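Local coordinates for putative lipoprotein (Bacteroides thetaiotaomicron, PDB 4Q1Z), which is of unknown function but, as a putative lipoprotein of the DUF4876 family, is probably anchored to a membrane by a lipid, at residues 308-313 / 323-328. Numbering follows the deposited sequence.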
loop_
_atom_site.group_PDB
_atom_site.type_symbol
_atom_site.label_atom_id
_atom_site.label_comp_id
_atom_site.label_asym_id
_atom_site.label_seq_id
_atom_site.Cartn_x
_atom_site.Cartn_y
_atom_site.Cartn_z
ATOM N N LEU A 308 -0.660 -5.131 6.523
ATOM C CA LEU A 308 -0.547 -5.146 5.063
ATOM C C LEU A 308 0.570 -4.183 4.610
ATOM O O LEU A 308 1.345 -4.536 3.707
ATOM C CB LEU A 308 -1.903 -4.757 4.442
ATOM C CG LEU A 308 -3.022 -5.790 4.535
ATOM C CD1 LEU A 308 -4.314 -5.228 4.042
ATOM C CD2 LEU A 308 -2.696 -7.028 3.737
ATOM N N ASP A 309 0.659 -2.970 5.248
ATOM C CA ASP A 309 1.732 -2.003 4.998
ATOM C C ASP A 309 1.917 -1.071 6.201
ATOM O O ASP A 309 0.944 -0.716 6.860
ATOM C CB ASP A 309 1.522 -1.184 3.692
ATOM C CG ASP A 309 2.764 -0.444 3.131
ATOM O OD1 ASP A 309 3.900 -0.892 3.384
ATOM O OD2 ASP A 309 2.584 0.513 2.363
ATOM N N ALA A 310 3.168 -0.654 6.447
ATOM C CA ALA A 310 3.575 0.274 7.501
ATOM C C ALA A 310 4.589 1.274 6.980
ATOM O O ALA A 310 5.479 0.905 6.223
ATOM C CB ALA A 310 4.157 -0.491 8.669
ATOM N N VAL A 311 4.432 2.555 7.341
ATOM C CA VAL A 311 5.336 3.649 6.941
ATOM C C VAL A 311 5.727 4.463 8.177
ATOM O O VAL A 311 4.868 5.086 8.818
ATOM C CB VAL A 311 4.747 4.569 5.825
ATOM C CG1 VAL A 311 5.751 5.655 5.402
ATOM C CG2 VAL A 311 4.307 3.749 4.621
ATOM N N GLU A 312 7.030 4.496 8.477
ATOM C CA GLU A 312 7.568 5.268 9.605
ATOM C C GLU A 312 8.039 6.630 9.141
ATOM O O GLU A 312 9.164 6.746 8.661
ATOM C CB GLU A 312 8.730 4.512 10.293
ATOM C CG GLU A 312 9.330 5.221 11.496
ATOM C CD GLU A 312 8.966 4.611 12.832
ATOM O OE1 GLU A 312 9.256 3.407 13.017
ATOM O OE2 GLU A 312 8.425 5.334 13.704
ATOM N N ALA A 313 7.215 7.678 9.328
ATOM C CA ALA A 313 7.702 9.024 9.013
ATOM C C ALA A 313 8.129 9.681 10.314
ATOM O O ALA A 313 7.595 9.361 11.397
ATOM C CB ALA A 313 6.669 9.854 8.265
ATOM N N LYS A 323 12.121 5.359 16.508
ATOM C CA LYS A 323 11.126 4.567 15.766
ATOM C C LYS A 323 10.025 3.968 16.666
ATOM O O LYS A 323 10.306 3.566 17.796
ATOM C CB LYS A 323 11.828 3.427 15.005
ATOM C CG LYS A 323 12.484 3.898 13.721
ATOM C CD LYS A 323 13.218 2.814 12.919
ATOM C CE LYS A 323 12.451 1.537 12.541
ATOM N NZ LYS A 323 11.162 1.768 11.822
ATOM N N ARG A 324 8.779 3.885 16.147
ATOM C CA ARG A 324 7.646 3.259 16.841
ATOM C C ARG A 324 6.986 2.180 15.945
ATOM O O ARG A 324 6.099 1.460 16.404
ATOM C CB ARG A 324 6.605 4.273 17.380
ATOM C CG ARG A 324 6.006 5.293 16.399
ATOM C CD ARG A 324 6.813 6.561 16.453
ATOM N NE ARG A 324 6.109 7.706 15.899
ATOM C CZ ARG A 324 6.364 8.276 14.727
ATOM N NH1 ARG A 324 7.286 7.770 13.917
ATOM N NH2 ARG A 324 5.691 9.352 14.350
ATOM N N VAL A 325 7.440 2.034 14.690
ATOM C CA VAL A 325 6.954 0.966 13.826
ATOM C C VAL A 325 7.888 -0.239 14.093
ATOM O O VAL A 325 9.127 -0.095 14.012
ATOM C CB VAL A 325 6.874 1.321 12.295
ATOM C CG1 VAL A 325 6.405 0.127 11.467
ATOM C CG2 VAL A 325 5.967 2.516 12.030
ATOM N N PRO A 326 7.330 -1.431 14.399
ATOM C CA PRO A 326 8.195 -2.609 14.544
ATOM C C PRO A 326 9.028 -2.845 13.262
ATOM O O PRO A 326 8.508 -2.744 12.141
ATOM C CB PRO A 326 7.195 -3.734 14.815
ATOM C CG PRO A 326 5.950 -3.031 15.334
ATOM C CD PRO A 326 5.902 -1.791 14.533
ATOM N N GLY A 327 10.333 -3.093 13.462
ATOM C CA GLY A 327 11.348 -3.288 12.429
ATOM C C GLY A 327 10.992 -4.247 11.314
ATOM O O GLY A 327 11.390 -4.024 10.166
ATOM N N VAL A 328 10.241 -5.312 11.627
ATOM C CA VAL A 328 9.797 -6.289 10.617
ATOM C C VAL A 328 8.842 -5.633 9.615
ATOM O O VAL A 328 8.799 -6.071 8.462
ATOM C CB VAL A 328 9.166 -7.586 11.197
ATOM C CG1 VAL A 328 10.203 -8.399 11.929
ATOM C CG2 VAL A 328 7.970 -7.292 12.103
#
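Strand residue Glu312 and loop residue Val325 bring the two backbones together, their CA atoms 6.1 Å apart, and the glutamate spans this gap with its carboxylate. With CG anti to the backbone N (chi1 -179°) and a bend at chi2, the side chain of Glu312 presents both oxygens to 323-328, where four donors grip them. OE1 of Glu312 accepts from Val325 N at 2.8 Å on its syn side, but well out of the carboxylate plane, and from Lys323 NZ on its anti side; OE2 of Glu312 takes Arg324 N at 2.9 Å, syn, and Arg324 NH1 at 2.7 Å through its anti lone pair. Carboxylate and guanidinium lie nearly coplanar, 22° apart, and Arg324 NH1 also donates to Ala313 O, 3.0 Å away in the guanidinium plane. A glutamate suits these amides and cations by its two charged oxygens; an alanine here would probably leave the N-H groups of Arg324 and Val325 without these acceptors and both cations without their shared countercharge. Beside this network, small Ala310 lets its CB meet Val325 CG1 at 3.6 Å. Strand 265-269 touches Arg324 and Val325 through Ala265; Lys323 NZ also bonds Asp330 O within its loop, which Glu312 ties to edge strand 307-312.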